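Side-chain contacts in alcohol dehydrogenase (Escherichia coli, PDB 5VM2), which is a zinc-containing dehydrogenase of unknown specificity, probably oxidising an alcohol group with NAD or NADP as acceptor: residues D224-C229 with P255-R260; K170-L175 with Q186-L191. All blocks are in the same frame, centred on the assembly; numbering follows the deposited sequence.

Interaction 1: D224-C229 with P255-R260; sequences DTIARC and PYLVMR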
loop_
_atom_site.group_PDB
_atom_site.type_symbol
_atom_site.label_atom_id
_atom_site.label_comp_id
_atom_site.label_asym_id
_atom_site.label_seq_id
_atom_site.Cartn_x
_atom_site.Cartn_y
_atom_site.Cartn_z
ATOM N N ASP A 224 7.506 0.648 27.817
ATOM C CA ASP A 224 8.878 0.650 27.309
ATOM C C ASP A 224 8.945 -0.345 26.158
ATOM O O ASP A 224 8.959 -1.558 26.374
ATOM C CB ASP A 224 9.855 0.290 28.423
ATOM C CG ASP A 224 11.313 0.506 28.034
ATOM O OD1 ASP A 224 11.651 0.440 26.830
ATOM O OD2 ASP A 224 12.132 0.725 28.951
ATOM N N THR A 225 8.992 0.168 24.923
ATOM C CA THR A 225 8.959 -0.709 23.754
ATOM C C THR A 225 10.126 -1.687 23.748
ATOM O O THR A 225 9.952 -2.881 23.477
ATOM C CB THR A 225 8.962 0.114 22.464
ATOM O OG1 THR A 225 7.915 1.092 22.501
ATOM C CG2 THR A 225 8.779 -0.795 21.242
ATOM N N ILE A 226 11.332 -1.208 24.037
ATOM C CA ILE A 226 12.491 -2.090 23.963
ATOM C C ILE A 226 12.408 -3.171 25.034
ATOM O O ILE A 226 12.646 -4.353 24.759
ATOM C CB ILE A 226 13.786 -1.266 24.061
ATOM C CG1 ILE A 226 14.034 -0.530 22.740
ATOM C CG2 ILE A 226 14.962 -2.161 24.399
ATOM C CD1 ILE A 226 15.056 0.585 22.836
ATOM N N ALA A 227 12.030 -2.796 26.257
ATOM C CA ALA A 227 11.894 -3.781 27.327
ATOM C C ALA A 227 10.804 -4.800 27.010
ATOM O O ALA A 227 10.992 -6.007 27.198
ATOM C CB ALA A 227 11.601 -3.074 28.650
ATOM N N ARG A 228 9.652 -4.329 26.529
ATOM C CA ARG A 228 8.557 -5.240 26.209
ATOM C C ARG A 228 8.934 -6.185 25.076
ATOM O O ARG A 228 8.560 -7.364 25.090
ATOM C CB ARG A 228 7.305 -4.441 25.848
ATOM C CG ARG A 228 6.700 -3.675 27.024
ATOM C CD ARG A 228 5.992 -4.608 28.007
ATOM N NE ARG A 228 4.952 -5.400 27.355
ATOM C CZ ARG A 228 5.076 -6.688 27.043
ATOM N NH1 ARG A 228 6.198 -7.337 27.324
ATOM N NH2 ARG A 228 4.079 -7.326 26.442
ATOM N N CYS A 229 9.679 -5.688 24.083
ATOM C CA CYS A 229 10.118 -6.543 22.985
ATOM C C CYS A 229 11.170 -7.546 23.448
ATOM O O CYS A 229 11.175 -8.699 23.002
ATOM C CB CYS A 229 10.659 -5.685 21.841
ATOM S SG CYS A 229 9.379 -4.850 20.867
ATOM N N PRO A 255 17.383 -1.435 15.342
ATOM C CA PRO A 255 18.637 -2.107 15.725
ATOM C C PRO A 255 18.594 -2.760 17.096
ATOM O O PRO A 255 19.197 -3.819 17.296
ATOM C CB PRO A 255 19.664 -0.966 15.684
ATOM C CG PRO A 255 19.131 -0.027 14.685
ATOM C CD PRO A 255 17.640 -0.090 14.785
ATOM N N TYR A 256 17.897 -2.148 18.053
ATOM C CA TYR A 256 17.829 -2.671 19.410
ATOM C C TYR A 256 16.838 -3.820 19.562
ATOM O O TYR A 256 16.766 -4.412 20.646
ATOM C CB TYR A 256 17.471 -1.530 20.364
ATOM C CG TYR A 256 18.491 -0.410 20.317
ATOM C CD1 TYR A 256 18.325 0.676 19.469
ATOM C CD2 TYR A 256 19.632 -0.456 21.105
ATOM C CE1 TYR A 256 19.264 1.694 19.417
ATOM C CE2 TYR A 256 20.577 0.558 21.063
ATOM C CZ TYR A 256 20.387 1.628 20.218
ATOM O OH TYR A 256 21.324 2.633 20.176
ATOM N N LEU A 257 16.093 -4.160 18.508
ATOM C CA LEU A 257 15.013 -5.133 18.597
ATOM C C LEU A 257 15.276 -6.429 17.843
ATOM O O LEU A 257 14.553 -7.408 18.069
ATOM C CB LEU A 257 13.707 -4.520 18.066
ATOM C CG LEU A 257 13.238 -3.229 18.741
ATOM C CD1 LEU A 257 11.966 -2.726 18.086
ATOM C CD2 LEU A 257 13.019 -3.457 20.222
ATOM N N VAL A 258 16.275 -6.458 16.963
ATOM C CA VAL A 258 16.522 -7.584 16.064
ATOM C C VAL A 258 17.604 -8.472 16.661
ATOM O O VAL A 258 18.518 -8.003 17.356
ATOM C CB VAL A 258 16.919 -7.078 14.656
ATOM C CG1 VAL A 258 18.244 -6.341 14.709
ATOM C CG2 VAL A 258 16.981 -8.223 13.639
ATOM N N MET A 259 17.503 -9.769 16.389
ATOM C CA MET A 259 18.515 -10.712 16.835
ATOM C C MET A 259 19.719 -10.694 15.896
ATOM O O MET A 259 19.635 -10.268 14.739
ATOM C CB MET A 259 17.946 -12.129 16.888
ATOM C CG MET A 259 17.875 -12.801 15.530
ATOM S SD MET A 259 17.196 -14.475 15.587
ATOM C CE MET A 259 17.440 -14.915 17.299
ATOM N N ARG A 260 20.846 -11.189 16.403
ATOM C CA ARG A 260 22.010 -11.375 15.547
ATOM C C ARG A 260 21.645 -12.261 14.362
ATOM O O ARG A 260 20.866 -13.210 14.490
ATOM C CB ARG A 260 23.163 -11.983 16.343
ATOM C CG ARG A 260 22.831 -13.313 16.994
ATOM C CD ARG A 260 23.965 -13.775 17.890
ATOM N NE ARG A 260 24.237 -12.823 18.962
ATOM C CZ ARG A 260 25.375 -12.771 19.643
ATOM N NH1 ARG A 260 26.360 -13.615 19.359
ATOM N NH2 ARG A 260 25.535 -11.873 20.604
#
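With chi1 of -57° Leu257 sets CG opposite its own carbonyl carbon, and chi2 of 178° sends CD1 straight on and leaves CD2 as the branch turned to helix 225-232, where it meets Ile226 and Cys229. This is packing on a helix of the Rossmann-type domain: the chain leading from helix 248-253 into strand 258-259 leans on a helix that covers the same side of the parallel sheet. CD2 comes closest to Cys229, 3.6 Å from CB, with SG a little farther off. Cysteine suits this buried site because it is slim enough to admit the leucine methyl. Ile226, one helical turn earlier, lies crosswise to Leu257 at about a right angle and brings CG1 to 4.0 Å from CD2. Its longer branch ends against Tyr256 on the more open side of the contact. Tyrosine suits this margin because its CB can join the apolar seam while its hydroxyl reaches Asn277 in a hydrogen bond. Asp224 caps the first turn of the helix, OD1 accepting weak bonds from Ile226 N and Ala227 N. The outer end of the seam is Ile226 CD1, 4.1 Å from Tyr256 CB.

Interaction 2: K170-L175 with Q186-L191; sequences KKIIIL and QACKCL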
loop_
_atom_site.group_PDB
_atom_site.type_symbol
_atom_site.label_atom_id
_atom_site.label_comp_id
_atom_site.label_asym_id
_atom_site.label_seq_id
_atom_site.Cartn_x
_atom_site.Cartn_y
_atom_site.Cartn_z
ATOM N N LYS A 170 9.874 -18.063 13.138
ATOM C CA LYS A 170 10.511 -16.754 13.129
ATOM C C LYS A 170 9.669 -15.794 13.959
ATOM O O LYS A 170 8.485 -15.586 13.666
ATOM C CB LYS A 170 10.687 -16.239 11.702
ATOM C CG LYS A 170 11.639 -17.111 10.899
ATOM C CD LYS A 170 12.038 -16.491 9.577
ATOM C CE LYS A 170 13.228 -17.245 8.984
ATOM N NZ LYS A 170 13.491 -16.880 7.564
ATOM N N LYS A 171 10.268 -15.239 15.008
ATOM C CA LYS A 171 9.575 -14.271 15.845
ATOM C C LYS A 171 9.644 -12.911 15.173
ATOM O O LYS A 171 10.716 -12.487 14.735
ATOM C CB LYS A 171 10.196 -14.206 17.238
ATOM C CG LYS A 171 10.087 -15.494 18.019
ATOM C CD LYS A 171 10.484 -15.285 19.471
ATOM C CE LYS A 171 9.501 -14.376 20.182
ATOM N NZ LYS A 171 8.198 -15.048 20.453
ATOM N N ILE A 172 8.507 -12.223 15.105
ATOM C CA ILE A 172 8.371 -11.026 14.285
ATOM C C ILE A 172 7.903 -9.863 15.151
ATOM O O ILE A 172 7.026 -10.019 16.010
ATOM C CB ILE A 172 7.406 -11.282 13.110
ATOM C CG1 ILE A 172 8.015 -12.339 12.180
ATOM C CG2 ILE A 172 7.112 -9.998 12.339
ATOM C CD1 ILE A 172 7.284 -12.512 10.891
ATOM N N ILE A 173 8.516 -8.700 14.933
ATOM C CA ILE A 173 8.088 -7.439 15.525
ATOM C C ILE A 173 7.734 -6.500 14.385
ATOM O O ILE A 173 8.547 -6.283 13.480
ATOM C CB ILE A 173 9.173 -6.815 16.413
ATOM C CG1 ILE A 173 9.489 -7.721 17.604
ATOM C CG2 ILE A 173 8.720 -5.443 16.891
ATOM C CD1 ILE A 173 10.660 -7.240 18.435
ATOM N N ILE A 174 6.528 -5.951 14.425
ATOM C CA ILE A 174 6.072 -4.978 13.446
ATOM C C ILE A 174 5.943 -3.633 14.148
ATOM O O ILE A 174 5.135 -3.479 15.074
ATOM C CB ILE A 174 4.746 -5.411 12.808
ATOM C CG1 ILE A 174 4.976 -6.691 11.995
ATOM C CG2 ILE A 174 4.185 -4.300 11.935
ATOM C CD1 ILE A 174 3.733 -7.284 11.449
ATOM N N LEU A 175 6.754 -2.666 13.726
ATOM C CA LEU A 175 6.700 -1.315 14.272
ATOM C C LEU A 175 5.718 -0.506 13.433
ATOM O O LEU A 175 6.010 -0.150 12.286
ATOM C CB LEU A 175 8.086 -0.679 14.283
ATOM C CG LEU A 175 9.164 -1.432 15.070
ATOM C CD1 LEU A 175 10.490 -0.685 15.004
ATOM C CD2 LEU A 175 8.742 -1.655 16.515
ATOM N N GLN A 186 -0.965 -9.260 8.597
ATOM C CA GLN A 186 -1.744 -10.320 7.971
ATOM C C GLN A 186 -0.905 -11.111 6.970
ATOM O O GLN A 186 -1.072 -12.329 6.835
ATOM C CB GLN A 186 -2.982 -9.720 7.314
ATOM C CG GLN A 186 -3.892 -9.028 8.318
ATOM C CD GLN A 186 -5.296 -8.861 7.802
ATOM O OE1 GLN A 186 -6.075 -9.807 7.795
ATOM N NE2 GLN A 186 -5.631 -7.650 7.367
ATOM N N ALA A 187 0.023 -10.444 6.279
ATOM C CA ALA A 187 0.922 -11.178 5.392
ATOM C C ALA A 187 1.808 -12.135 6.181
ATOM O O ALA A 187 1.984 -13.294 5.787
ATOM C CB ALA A 187 1.768 -10.209 4.569
ATOM N N CYS A 188 2.356 -11.678 7.313
ATOM C CA CYS A 188 3.165 -12.565 8.147
ATOM C C CYS A 188 2.355 -13.767 8.618
ATOM O O CYS A 188 2.871 -14.890 8.668
ATOM C CB CYS A 188 3.737 -11.802 9.340
ATOM S SG CYS A 188 5.001 -10.590 8.892
ATOM N N LYS A 189 1.081 -13.552 8.958
ATOM C CA LYS A 189 0.226 -14.671 9.346
ATOM C C LYS A 189 0.041 -15.649 8.193
ATOM O O LYS A 189 0.096 -16.871 8.385
ATOM C CB LYS A 189 -1.137 -14.158 9.812
ATOM C CG LYS A 189 -1.101 -13.337 11.085
ATOM C CD LYS A 189 -2.254 -13.715 12.006
ATOM C CE LYS A 189 -3.592 -13.278 11.428
ATOM N NZ LYS A 189 -4.680 -14.263 11.700
ATOM N N CYS A 190 -0.180 -15.133 6.982
ATOM C CA CYS A 190 -0.385 -16.005 5.832
ATOM C C CYS A 190 0.859 -16.825 5.522
ATOM O O CYS A 190 0.749 -17.924 4.973
ATOM C CB CYS A 190 -0.789 -15.178 4.614
ATOM S SG CYS A 190 -2.450 -14.485 4.747
ATOM N N LEU A 191 2.039 -16.316 5.862
ATOM C CA LEU A 191 3.285 -17.045 5.664
ATOM C C LEU A 191 3.636 -17.940 6.848
ATOM O O LEU A 191 4.725 -18.523 6.869
ATOM C CB LEU A 191 4.429 -16.067 5.378
ATOM C CG LEU A 191 4.636 -15.734 3.897
ATOM C CD1 LEU A 191 3.532 -14.817 3.383
ATOM C CD2 LEU A 191 5.996 -15.101 3.680
#
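Cys188 and Ile172 form the tight centre of this contact, the sulfur of the cysteine resting 3.6 Å from Ile172 CD1. It belongs to the first beta-alpha-beta unit of the Rossmann-type domain, in which strand 171-175 runs into helix 179-190 and the chain returns as strand 195-200; the strand-turn-helix junction carries a glycine pattern consistent with coenzyme binding. Alternate residues of the strand face the helix, and both that do so here are isoleucines, whose branched side chains favour the extended backbone and give a broad apolar surface. Ile172 presents two branches to the one sulfur: CD1 and, 4.1 Å away, CG2. Its chi1 of -65° places CG1 beside the backbone N and leaves CG2 beside the carbonyl carbon, which is how both can reach the same atom. Small, apolar cysteine lets the helix lie near the sheet, with the CA atoms of Ile172 and Cys188 8.2 Å apart. Phe242 and Ile196 of the flanking strands also touch Cys188, adding to its buried surroundings.

A second buried face of the helix carries Ala187, small enough for close packing against Met158 and Ala161 of helix 145-163. Toward the solvent the packing ends at partly exposed residues, Lys189 lying along Ile196 at the margin and Cys190 likewise partly exposed. Even within the core the fit slackens along the strand: Ile174 CD1 stops 4.4 Å from Cys188 SG.

Both interactions belong to the Rossmann-type domain and share strand 171-175 as common ground. In interaction 2 the strand itself is one partner and all three touching residues are buried; interaction 1 joins a helix to the segment leading into strand 258-259 and is only partly buried, with a tyrosine and an isoleucine at its margin. Each is apolar and places a cysteine on a helix, without hydrogen bonds across the segments. The two meet through the strand: its Ile172 and Ile174 face helix 179-190, whereas Ile173 and Leu175 serve interaction 1. There Ile173 CD1 lies 3.6 Å from Cys229 SG, and Leu175 CD2 3.7 Å from Leu257 CD1.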